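PDB 3LEQ: Roadblock/LAMTOR2 domain-containing protein from Streptomyces avermitilis, which is of unknown function but, as a Roadblock/LC7 domain protein, may act through contacts with other proteins, perhaps in regulation of a small GTPase. Local coordinates for residues Gly11-Asp14 with Glu18-His21; Ala90-Leu95 with Tyr107-Leu112. One frame throughout, in Å; residues are numbered along the deposited sequence.

Contact 1 (Gly11-Asp14 with Glu18-His21)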
loop_
_atom_site.group_PDB
_atom_site.type_symbol
_atom_site.label_atom_id
_atom_site.label_comp_id
_atom_site.label_asym_id
_atom_site.label_seq_id
_atom_site.Cartn_x
_atom_site.Cartn_y
_atom_site.Cartn_z
ATOM N N GLY A 11 8.050 -7.686 3.344
ATOM C CA GLY A 11 8.523 -7.561 4.723
ATOM C C GLY A 11 7.547 -6.794 5.595
ATOM O O GLY A 11 7.244 -7.222 6.710
ATOM N N LEU A 12 7.038 -5.673 5.082
ATOM C CA LEU A 12 5.985 -4.925 5.783
ATOM C C LEU A 12 4.777 -5.825 6.078
ATOM O O LEU A 12 4.281 -5.860 7.200
ATOM C CB LEU A 12 5.536 -3.719 4.956
ATOM C CG LEU A 12 4.340 -2.933 5.491
ATOM C CD1 LEU A 12 4.760 -2.100 6.697
ATOM C CD2 LEU A 12 3.727 -2.044 4.403
ATOM N N VAL A 13 4.306 -6.539 5.060
ATOM C CA VAL A 13 3.119 -7.398 5.210
ATOM C C VAL A 13 3.380 -8.522 6.229
ATOM O O VAL A 13 2.507 -8.849 7.053
ATOM C CB VAL A 13 2.681 -8.002 3.851
ATOM C CG1 VAL A 13 1.660 -9.140 4.048
ATOM C CG2 VAL A 13 2.135 -6.929 2.937
ATOM N N ASP A 14 4.581 -9.096 6.177
ATOM C CA ASP A 14 4.960 -10.200 7.068
ATOM C C ASP A 14 5.085 -9.784 8.534
ATOM O O ASP A 14 4.598 -10.482 9.417
ATOM C CB ASP A 14 6.245 -10.892 6.575
ATOM C CG ASP A 14 5.965 -11.984 5.525
ATOM O OD1 ASP A 14 4.850 -11.990 4.943
ATOM O OD2 ASP A 14 6.854 -12.837 5.280
ATOM N N GLU A 18 -1.379 -6.011 11.197
ATOM C CA GLU A 18 -2.437 -5.126 10.725
ATOM C C GLU A 18 -2.481 -4.991 9.205
ATOM O O GLU A 18 -3.505 -4.609 8.658
ATOM C CB GLU A 18 -2.284 -3.723 11.331
ATOM C CG GLU A 18 -2.713 -3.592 12.780
ATOM C CD GLU A 18 -1.610 -3.931 13.768
ATOM O OE1 GLU A 18 -1.812 -3.675 14.964
ATOM O OE2 GLU A 18 -0.552 -4.458 13.360
ATOM N N VAL A 19 -1.375 -5.289 8.530
ATOM C CA VAL A 19 -1.269 -5.024 7.090
ATOM C C VAL A 19 -1.468 -6.339 6.341
ATOM O O VAL A 19 -0.793 -7.311 6.622
ATOM C CB VAL A 19 0.094 -4.401 6.727
ATOM C CG1 VAL A 19 0.254 -4.293 5.220
ATOM C CG2 VAL A 19 0.243 -3.030 7.360
ATOM N N ASP A 20 -2.434 -6.367 5.427
ATOM C CA ASP A 20 -2.707 -7.550 4.617
ATOM C C ASP A 20 -1.972 -7.566 3.246
ATOM O O ASP A 20 -1.434 -8.607 2.832
ATOM C CB ASP A 20 -4.212 -7.708 4.425
ATOM C CG ASP A 20 -4.923 -8.268 5.665
ATOM O OD1 ASP A 20 -4.265 -8.778 6.614
ATOM O OD2 ASP A 20 -6.168 -8.205 5.680
ATOM N N HIS A 21 -1.959 -6.430 2.545
ATOM C CA HIS A 21 -1.312 -6.323 1.235
ATOM C C HIS A 21 -0.746 -4.928 1.071
ATOM O O HIS A 21 -1.214 -3.993 1.723
ATOM C CB HIS A 21 -2.290 -6.589 0.070
ATOM C CG HIS A 21 -3.108 -7.834 0.226
ATOM N ND1 HIS A 21 -2.559 -9.098 0.165
ATOM C CD2 HIS A 21 -4.434 -8.009 0.430
ATOM C CE1 HIS A 21 -3.511 -9.998 0.351
ATOM N NE2 HIS A 21 -4.660 -9.363 0.515
#
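Val13, near the end of helix 4-15, leans across the start of strand 19-26 and touches it with both methyl groups. Its CG1 stands anti to the backbone N (chi1 167°), which sets this methyl over the strand backbone. Val13 CG1 lies 3.4 Å from the carbonyl O of Asp20. The other methyl, CG2, splits its contacts between main chain and side chain. Val13 CG2 comes 3.9 Å from His21 CA and 4.0 Å from Val19 CG1. Val13 thus meets three successive strand residues, but only Val19 answers with its side chain.

Val19 points its side chain at the helix. Its CG1 receives a methyl from each of two helix residues in a row. Leu12 supplies the second: its side chain sets off neither at the strand nor away from it, but its end turns in, and Leu12 CD2 ends 4.2 Å from Val19 CG1. No hydrogen bond crosses between the two segments, and the grip is entirely van der Waals. An alanine in place of Val13 would probably open a gap over the Asp20 carbonyl and leave Val19 CG1 with Leu12 as its one side-chain partner from segment 11-14.

Asp20 and His21 turn their side chains away from the helix. The imidazole of His21 stacks on the ring of Phe38. Leu12 and Val19 are buried, and both also touch Val94 of strand 90-96 and helix 102-115. Asp20 and His21 both face Leu95 and form a classic beta bulge. The arrangement is a short helix-to-strand connection, in which the chain leaves helix 4-15 and enters the antiparallel sheet of the Roadblock/LC7 fold, with the helix packed against the first strand.

Contact 2 (Ala90-Leu95 with Tyr107-Leu112)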
loop_
_atom_site.group_PDB
_atom_site.type_symbol
_atom_site.label_atom_id
_atom_site.label_comp_id
_atom_site.label_asym_id
_atom_site.label_seq_id
_atom_site.Cartn_x
_atom_site.Cartn_y
_atom_site.Cartn_z
ATOM N N ALA A 90 5.479 8.233 -7.273
ATOM C CA ALA A 90 4.838 6.995 -6.819
ATOM C C ALA A 90 4.048 7.141 -5.528
ATOM O O ALA A 90 4.285 8.051 -4.735
ATOM C CB ALA A 90 5.892 5.867 -6.640
ATOM N N HIS A 91 3.157 6.195 -5.292
ATOM C CA HIS A 91 2.401 6.127 -4.058
ATOM C C HIS A 91 2.439 4.713 -3.481
ATOM O O HIS A 91 2.359 3.727 -4.225
ATOM C CB HIS A 91 0.942 6.525 -4.295
ATOM C CG HIS A 91 0.740 7.995 -4.455
ATOM N ND1 HIS A 91 0.908 8.644 -5.657
ATOM C CD2 HIS A 91 0.390 8.948 -3.556
ATOM C CE1 HIS A 91 0.658 9.930 -5.497
ATOM N NE2 HIS A 91 0.340 10.138 -4.230
ATOM N N LEU A 92 2.575 4.624 -2.158
ATOM C CA LEU A 92 2.466 3.362 -1.458
ATOM C C LEU A 92 1.011 3.175 -1.071
ATOM O O LEU A 92 0.372 4.114 -0.511
ATOM C CB LEU A 92 3.337 3.398 -0.174
ATOM C CG LEU A 92 3.209 2.195 0.781
ATOM C CD1 LEU A 92 3.720 0.900 0.120
ATOM C CD2 LEU A 92 3.985 2.486 2.100
ATOM N N VAL A 93 0.463 1.989 -1.339
ATOM C CA VAL A 93 -0.937 1.753 -1.034
ATOM C C VAL A 93 -1.026 0.472 -0.233
ATOM O O VAL A 93 -0.471 -0.535 -0.618
ATOM C CB VAL A 93 -1.816 1.619 -2.304
ATOM C CG1 VAL A 93 -3.270 1.499 -1.929
ATOM C CG2 VAL A 93 -1.586 2.811 -3.296
ATOM N N VAL A 94 -1.747 0.509 0.873
ATOM C CA VAL A 94 -1.848 -0.642 1.762
ATOM C C VAL A 94 -3.310 -0.979 2.018
ATOM O O VAL A 94 -4.144 -0.054 2.117
ATOM C CB VAL A 94 -1.115 -0.342 3.105
ATOM C CG1 VAL A 94 -1.667 -1.174 4.257
ATOM C CG2 VAL A 94 0.399 -0.563 2.949
ATOM N N LEU A 95 -3.602 -2.272 2.144
ATOM C CA LEU A 95 -4.889 -2.756 2.661
ATOM C C LEU A 95 -4.649 -3.353 4.051
ATOM O O LEU A 95 -3.777 -4.215 4.228
ATOM C CB LEU A 95 -5.536 -3.792 1.735
ATOM C CG LEU A 95 -6.123 -3.287 0.408
ATOM C CD1 LEU A 95 -6.532 -4.453 -0.471
ATOM C CD2 LEU A 95 -7.313 -2.314 0.619
ATOM N N TYR A 107 2.562 4.771 10.902
ATOM C CA TYR A 107 3.957 4.800 11.339
ATOM C C TYR A 107 4.786 3.787 10.553
ATOM O O TYR A 107 5.847 4.104 10.030
ATOM C CB TYR A 107 4.054 4.507 12.863
ATOM C CG TYR A 107 5.476 4.234 13.307
ATOM C CD1 TYR A 107 6.359 5.282 13.563
ATOM C CD2 TYR A 107 5.952 2.921 13.422
ATOM C CE1 TYR A 107 7.678 5.025 13.954
ATOM C CE2 TYR A 107 7.273 2.656 13.797
ATOM C CZ TYR A 107 8.122 3.709 14.065
ATOM O OH TYR A 107 9.422 3.431 14.441
ATOM N N GLN A 108 4.296 2.564 10.446
ATOM C CA GLN A 108 5.006 1.528 9.668
ATOM C C GLN A 108 5.220 1.915 8.193
ATOM O O GLN A 108 6.314 1.688 7.625
ATOM C CB GLN A 108 4.279 0.172 9.756
ATOM C CG GLN A 108 4.357 -0.472 11.137
ATOM C CD GLN A 108 5.737 -1.002 11.469
ATOM O OE1 GLN A 108 6.602 -1.139 10.599
ATOM N NE2 GLN A 108 5.945 -1.326 12.736
HETATM N N MSE A 109 4.175 2.477 7.566
HETATM C CA MSE A 109 4.279 2.942 6.182
HETATM C C MSE A 109 5.292 4.080 6.063
HETATM O O MSE A 109 6.087 4.103 5.141
HETATM C CB MSE A 109 2.916 3.400 5.671
HETATM C CG MSE A 109 1.894 2.288 5.632
HETATM SE SE MSE A 109 0.134 2.932 5.123
HETATM C CE MSE A 109 0.445 3.467 3.273
ATOM N N ASN A 110 5.256 5.015 7.008
ATOM C CA ASN A 110 6.187 6.152 7.007
ATOM C C ASN A 110 7.647 5.666 7.145
ATOM O O ASN A 110 8.537 6.169 6.466
ATOM C CB ASN A 110 5.832 7.154 8.124
ATOM C CG ASN A 110 4.606 8.029 7.791
ATOM O OD1 ASN A 110 4.221 8.184 6.631
ATOM N ND2 ASN A 110 3.992 8.605 8.828
HETATM N N MSE A 111 7.866 4.657 7.987
HETATM C CA MSE A 111 9.204 4.054 8.145
HETATM C C MSE A 111 9.635 3.344 6.868
HETATM O O MSE A 111 10.799 3.408 6.488
HETATM C CB MSE A 111 9.245 3.085 9.333
HETATM C CG MSE A 111 9.041 3.747 10.712
HETATM SE SE MSE A 111 10.309 5.231 11.078
HETATM C CE MSE A 111 9.096 6.746 10.735
ATOM N N LEU A 112 8.697 2.680 6.198
ATOM C CA LEU A 112 8.981 2.006 4.924
ATOM C C LEU A 112 9.422 3.010 3.845
ATOM O O LEU A 112 10.403 2.786 3.141
ATOM C CB LEU A 112 7.758 1.209 4.451
ATOM C CG LEU A 112 7.896 0.457 3.119
ATOM C CD1 LEU A 112 9.081 -0.490 3.149
ATOM C CD2 LEU A 112 6.615 -0.273 2.734
#
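Helix-on-sheet packing in the hydrophobic core brings Leu92 and Val94 of strand 90-96 against Met109 and Leu112 of helix 102-115. The strand segment 90-95 and the helix segment 107-112 run roughly antiparallel, at 147°, with their axes 10.3 Å apart at closest approach.

Met109, a selenomethionine, lies against both strand residues. Its chain runs extended to SE and then bends (chi3 67°), which turns CE back over the strand. Met109 CE settles between the two, 3.9 Å from Leu92 CD2 and 4.0 Å from Val94 CG2. Met109 CE also lies 3.8 Å from the carbonyl O of Leu92. Higher on the same side chain, Met109 CB meets Leu92 CD2 at 3.8 Å. Val94 and Met109 run past each other in opposite senses, with Met109 SE 4.0 Å from Val94 CB.

Leu112 lies one helical turn on and crosses Leu92 at about a right angle. Leu112 CD2 lies against the branched end of Leu92, 3.9 Å from Leu92 CD2. Val94 and Leu112 each have a second conformer, so their contacts hold for the one described. All four residues are buried, the side-chain contacts are all apolar, and no hydrogen bond crosses between the segments. Leu92 and Leu112 also touch Leu9 of helix 4-15, while Val93 points to helix 40-55 on the other face. The sheet is therefore covered on both sides, the helix-sheet-helix sandwich of the Roadblock/LC7 fold.

Contact 1 comes first along the chain and closes before contact 2 opens; their centres lie about 10 Å apart. They share one antiparallel sheet, in which strands 19-26 and 90-96 are neighbours. Two backbone bonds, probably hydrogen bonds, join them: Asp20 N to Leu95 O at 2.8 Å and His21 O to Leu95 N at 3.0 Å. Side chains meet too, in the conformers described, with Leu12 CD2 3.8 Å from Leu112 CD2 and Val19 CG1 3.8 Å from Val94 CG1. Helices 4-15 and 102-115, from near the two ends of the chain, thus cover the same face of the sheet, and their inward side chains share one apolar core.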